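Acetamidase (Bacillus halodurans, PDB 2II1) probably hydrolyses carbon-nitrogen bonds in linear amides, as a calcium-binding member of the acetamidase/formamidase family. Local coordinates at residues 7-19 / 134-146. Numbering follows the deposited sequence.
Sequences NENTIFFMDKENV and VIGTAPPGEPINN
The selenomethionine side chain of M14 is buried where segment 134-146 doubles back on itself, passing over the backbone of G136 with SE 3.6 Å from G136 C. A bend at chi2 (-88°) swings its methyl group toward the calcium-site side, and CE meets V134 CG1 at 3.6 Å; V134 in turn packs beside the calcium ligands N155 and D182. CB of M14 touches CD of the P139 ring. The backbones of 13-14 and 144-145 pair as a two-stranded antiparallel ribbon. M14 and I144 form its hydrogen-bonded pair, M14 N donating to I144 O and I144 N to M14 O, while N146 N continues the ladder to F12 O at 2.9 Å. F13 and N145 make the non-hydrogen-bonded pair. On their face of the ribbon N145 lays its amide nitrogen over one face of the phenyl ring, near the rim, ND2 3.2 Å from F13 CZ, with ring and amide planes 85° apart, while N145 OD1 accepts from G147 N. N146, crossing M14 at about a right angle with OD1 3.5 Å from M14 CG, has its ND2 bonded to N58 O. Past the ribbon, D15 opens a type I turn to N18, and its OD1 accepts from E17 N in an Asx turn, from above the carboxylate plane, and from K16 NZ in a salt bridge of 3.1 Å, nearly in line with the C-O bond and on the other side of the plane. CG of D15 stands opposite its own amide nitrogen (chi1 -171°), which sets the carboxylate alongside P143, OD2 3.4 Å from CG of that ring. With an alanine at D15, K16 NZ would probably lose its charge partner and E17 N its acceptor, leaving the lysine end freer to turn. Between K16 and the loop 139-141, a water accepts from K16 N and donates to P139 O and G141 O.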
loop_
_atom_site.group_PDB
_atom_site.type_symbol
_atom_site.label_atom_id
_atom_site.label_comp_id
_atom_site.label_asym_id
_atom_site.label_seq_id
_atom_site.Cartn_x
_atom_site.Cartn_y
_atom_site.Cartn_z
ATOM N N ASN A 7 -12.035 -9.640 29.866
ATOM C CA ASN A 7 -10.890 -8.764 29.681
ATOM C C ASN A 7 -10.086 -8.630 30.962
ATOM O O ASN A 7 -9.137 -7.856 31.013
ATOM C CB ASN A 7 -11.316 -7.396 29.091
ATOM C CG ASN A 7 -12.214 -6.576 30.022
ATOM O OD1 ASN A 7 -12.252 -6.787 31.230
ATOM N ND2 ASN A 7 -12.931 -5.624 29.447
ATOM N N GLU A 8 -10.483 -9.382 31.989
ATOM C CA GLU A 8 -9.764 -9.437 33.256
ATOM C C GLU A 8 -8.499 -10.246 33.144
ATOM O O GLU A 8 -7.593 -10.077 33.946
ATOM C CB GLU A 8 -10.649 -10.036 34.349
ATOM C CG GLU A 8 -11.520 -8.999 35.034
ATOM C CD GLU A 8 -12.458 -9.574 36.076
ATOM O OE1 GLU A 8 -12.142 -10.629 36.680
ATOM O OE2 GLU A 8 -13.521 -8.951 36.292
ATOM N N ASN A 9 -8.456 -11.123 32.142
ATOM C CA ASN A 9 -7.355 -12.035 31.913
ATOM C C ASN A 9 -6.528 -11.577 30.717
ATOM O O ASN A 9 -6.789 -11.989 29.573
ATOM C CB ASN A 9 -7.909 -13.432 31.633
ATOM C CG ASN A 9 -8.671 -13.993 32.797
ATOM O OD1 ASN A 9 -9.784 -14.497 32.642
ATOM N ND2 ASN A 9 -8.088 -13.892 33.979
ATOM N N THR A 10 -5.548 -10.713 30.967
ATOM C CA THR A 10 -4.790 -10.135 29.864
ATOM C C THR A 10 -3.302 -10.420 30.021
ATOM O O THR A 10 -2.806 -10.570 31.140
ATOM C CB THR A 10 -5.050 -8.606 29.672
ATOM O OG1 THR A 10 -4.558 -7.879 30.805
ATOM C CG2 THR A 10 -6.533 -8.304 29.442
ATOM N N ILE A 11 -2.621 -10.537 28.879
ATOM C CA ILE A 11 -1.173 -10.712 28.809
ATOM C C ILE A 11 -0.543 -9.555 28.006
ATOM O O ILE A 11 -1.186 -8.968 27.159
ATOM C CB ILE A 11 -0.802 -12.105 28.203
ATOM C CG1 ILE A 11 -1.456 -12.315 26.830
ATOM C CG2 ILE A 11 -1.224 -13.223 29.181
ATOM C CD1 ILE A 11 -0.916 -13.483 26.011
ATOM N N PHE A 12 0.716 -9.235 28.283
ATOM C CA PHE A 12 1.419 -8.150 27.593
ATOM C C PHE A 12 2.524 -8.654 26.692
ATOM O O PHE A 12 3.101 -7.862 25.910
ATOM C CB PHE A 12 1.934 -7.146 28.619
ATOM C CG PHE A 12 0.824 -6.451 29.330
ATOM C CD1 PHE A 12 0.106 -5.471 28.688
ATOM C CD2 PHE A 12 0.436 -6.834 30.622
ATOM C CE1 PHE A 12 -0.967 -4.856 29.307
ATOM C CE2 PHE A 12 -0.646 -6.213 31.254
ATOM C CZ PHE A 12 -1.345 -5.231 30.593
ATOM N N PHE A 13 2.771 -9.964 26.760
ATOM C CA PHE A 13 3.784 -10.625 25.948
ATOM C C PHE A 13 3.211 -11.904 25.391
ATOM O O PHE A 13 2.486 -12.636 26.092
ATOM C CB PHE A 13 5.006 -11.013 26.771
ATOM C CG PHE A 13 5.842 -9.855 27.225
ATOM C CD1 PHE A 13 5.447 -9.070 28.294
ATOM C CD2 PHE A 13 7.036 -9.553 26.590
ATOM C CE1 PHE A 13 6.222 -8.004 28.705
ATOM C CE2 PHE A 13 7.799 -8.482 26.999
ATOM C CZ PHE A 13 7.391 -7.713 28.054
HETATM N N MSE A 14 3.579 -12.184 24.142
HETATM C CA MSE A 14 3.269 -13.448 23.484
HETATM C C MSE A 14 4.365 -14.400 23.931
HETATM O O MSE A 14 5.524 -14.248 23.543
HETATM C CB MSE A 14 3.254 -13.258 21.956
HETATM C CG MSE A 14 2.204 -12.263 21.463
HETATM SE SE MSE A 14 0.433 -13.066 21.099
HETATM C CE MSE A 14 -0.744 -11.398 21.309
ATOM N N ASP A 15 3.993 -15.348 24.792
ATOM C CA ASP A 15 4.935 -16.125 25.594
ATOM C C ASP A 15 4.366 -17.548 25.769
ATOM O O ASP A 15 3.219 -17.743 26.220
ATOM C CB ASP A 15 5.102 -15.435 26.966
ATOM C CG ASP A 15 6.244 -16.016 27.838
ATOM O OD1 ASP A 15 6.822 -17.088 27.548
ATOM O OD2 ASP A 15 6.546 -15.370 28.865
ATOM N N LYS A 16 5.170 -18.524 25.371
ATOM C CA LYS A 16 4.862 -19.941 25.492
ATOM C C LYS A 16 4.657 -20.356 26.948
ATOM O O LYS A 16 4.121 -21.418 27.197
ATOM C CB LYS A 16 6.004 -20.760 24.906
ATOM C CG LYS A 16 7.240 -20.766 25.820
ATOM C CD LYS A 16 8.582 -20.734 25.111
ATOM C CE LYS A 16 9.669 -20.060 26.010
ATOM N NZ LYS A 16 9.276 -18.671 26.574
ATOM N N GLU A 17 5.082 -19.511 27.889
ATOM C CA GLU A 17 5.004 -19.808 29.318
ATOM C C GLU A 17 3.811 -19.187 30.010
ATOM O O GLU A 17 3.584 -19.455 31.179
ATOM C CB GLU A 17 6.284 -19.359 30.026
ATOM C CG GLU A 17 7.493 -20.224 29.707
ATOM C CD GLU A 17 7.304 -21.672 30.120
ATOM O OE1 GLU A 17 6.844 -21.927 31.260
ATOM O OE2 GLU A 17 7.608 -22.564 29.302
ATOM N N ASN A 18 3.045 -18.368 29.297
ATOM C CA ASN A 18 1.772 -17.869 29.809
ATOM C C ASN A 18 0.787 -19.025 29.984
ATOM O O ASN A 18 0.658 -19.874 29.090
ATOM C CB ASN A 18 1.176 -16.809 28.864
ATOM C CG ASN A 18 1.971 -15.509 28.860
ATOM O OD1 ASN A 18 2.607 -15.148 29.850
ATOM N ND2 ASN A 18 1.927 -14.796 27.741
ATOM N N VAL A 19 0.109 -19.077 31.131
ATOM C CA VAL A 19 -0.774 -20.207 31.423
ATOM C C VAL A 19 -2.123 -19.948 30.724
ATOM O O VAL A 19 -2.636 -18.855 30.781
ATOM C CB VAL A 19 -0.959 -20.450 32.950
ATOM C CG1 VAL A 19 -1.813 -21.686 33.174
ATOM C CG2 VAL A 19 0.393 -20.621 33.643
ATOM N N VAL A 134 -3.999 -6.497 17.296
ATOM C CA VAL A 134 -3.081 -7.447 17.911
ATOM C C VAL A 134 -3.781 -8.786 17.931
ATOM O O VAL A 134 -4.795 -8.950 18.608
ATOM C CB VAL A 134 -2.687 -7.050 19.356
ATOM C CG1 VAL A 134 -2.035 -8.221 20.080
ATOM C CG2 VAL A 134 -1.771 -5.848 19.343
ATOM N N ILE A 135 -3.265 -9.711 17.128
ATOM C CA ILE A 135 -3.696 -11.093 17.153
ATOM C C ILE A 135 -2.456 -11.972 16.946
ATOM O O ILE A 135 -1.710 -11.754 16.013
ATOM C CB ILE A 135 -4.772 -11.361 16.069
ATOM C CG1 ILE A 135 -5.413 -12.748 16.286
ATOM C CG2 ILE A 135 -4.192 -11.204 14.675
ATOM C CD1 ILE A 135 -6.643 -12.989 15.468
ATOM N N GLY A 136 -2.233 -12.963 17.816
ATOM C CA GLY A 136 -1.037 -13.775 17.710
ATOM C C GLY A 136 -1.057 -15.040 18.531
ATOM O O GLY A 136 -1.896 -15.200 19.436
ATOM N N THR A 137 -0.156 -15.951 18.162
ATOM C CA THR A 137 0.120 -17.181 18.915
ATOM C C THR A 137 1.497 -17.040 19.599
ATOM O O THR A 137 2.226 -16.069 19.356
ATOM C CB THR A 137 0.068 -18.412 17.973
ATOM O OG1 THR A 137 1.029 -18.272 16.915
ATOM C CG2 THR A 137 -1.346 -18.569 17.372
ATOM N N ALA A 138 1.832 -17.991 20.471
ATOM C CA ALA A 138 3.088 -17.944 21.209
ATOM C C ALA A 138 4.276 -18.326 20.323
ATOM O O ALA A 138 4.238 -19.367 19.635
ATOM C CB ALA A 138 3.034 -18.884 22.438
ATOM N N PRO A 139 5.365 -17.521 20.371
ATOM C CA PRO A 139 6.562 -17.872 19.592
ATOM C C PRO A 139 7.250 -19.059 20.252
ATOM O O PRO A 139 7.063 -19.257 21.450
ATOM C CB PRO A 139 7.431 -16.599 19.646
ATOM C CG PRO A 139 6.654 -15.573 20.432
ATOM C CD PRO A 139 5.554 -16.284 21.155
ATOM N N PRO A 140 8.021 -19.862 19.482
ATOM C CA PRO A 140 8.662 -21.014 20.110
ATOM C C PRO A 140 9.811 -20.621 21.033
ATOM O O PRO A 140 10.118 -21.356 21.988
ATOM C CB PRO A 140 9.168 -21.850 18.916
ATOM C CG PRO A 140 9.296 -20.916 17.803
ATOM C CD PRO A 140 8.341 -19.769 18.047
ATOM N N GLY A 141 10.430 -19.473 20.764
ATOM C CA GLY A 141 11.629 -19.058 21.494
ATOM C C GLY A 141 11.323 -18.132 22.649
ATOM O O GLY A 141 10.412 -18.397 23.425
ATOM N N GLU A 142 12.086 -17.041 22.750
ATOM C CA GLU A 142 11.865 -16.012 23.775
ATOM C C GLU A 142 10.534 -15.265 23.542
ATOM O O GLU A 142 10.089 -15.121 22.408
ATOM C CB GLU A 142 13.023 -14.995 23.813
ATOM C CG GLU A 142 14.433 -15.584 24.068
ATOM C CD GLU A 142 14.643 -16.148 25.483
ATOM O OE1 GLU A 142 13.727 -16.047 26.326
ATOM O OE2 GLU A 142 15.746 -16.690 25.758
ATOM N N PRO A 143 9.917 -14.760 24.623
ATOM C CA PRO A 143 8.655 -14.021 24.532
ATOM C C PRO A 143 8.816 -12.751 23.731
ATOM O O PRO A 143 9.879 -12.117 23.771
ATOM C CB PRO A 143 8.359 -13.633 25.983
ATOM C CG PRO A 143 9.183 -14.528 26.809
ATOM C CD PRO A 143 10.408 -14.828 26.009
ATOM N N ILE A 144 7.767 -12.365 23.030
ATOM C CA ILE A 144 7.817 -11.168 22.204
ATOM C C ILE A 144 6.726 -10.236 22.707
ATOM O O ILE A 144 5.526 -10.565 22.659
ATOM C CB ILE A 144 7.646 -11.525 20.689
ATOM C CG1 ILE A 144 8.741 -12.520 20.261
ATOM C CG2 ILE A 144 7.660 -10.273 19.832
ATOM C CD1 ILE A 144 8.808 -12.879 18.798
ATOM N N ASN A 145 7.124 -9.065 23.189
ATOM C CA ASN A 145 6.118 -8.074 23.613
ATOM C C ASN A 145 5.010 -7.883 22.578
ATOM O O ASN A 145 5.282 -7.869 21.370
ATOM C CB ASN A 145 6.775 -6.719 23.910
ATOM C CG ASN A 145 5.847 -5.766 24.624
ATOM O OD1 ASN A 145 5.241 -4.895 24.006
ATOM N ND2 ASN A 145 5.723 -5.931 25.933
ATOM N N ASN A 146 3.777 -7.703 23.057
ATOM C CA ASN A 146 2.589 -7.551 22.186
ATOM C C ASN A 146 2.713 -6.418 21.164
ATOM O O ASN A 146 2.160 -6.522 20.076
ATOM C CB ASN A 146 1.286 -7.325 23.005
ATOM C CG ASN A 146 0.768 -8.598 23.701
ATOM O OD1 ASN A 146 1.377 -9.666 23.611
ATOM N ND2 ASN A 146 -0.376 -8.483 24.390
HETATM O O HOH W 1 7.645 -17.779 23.658
#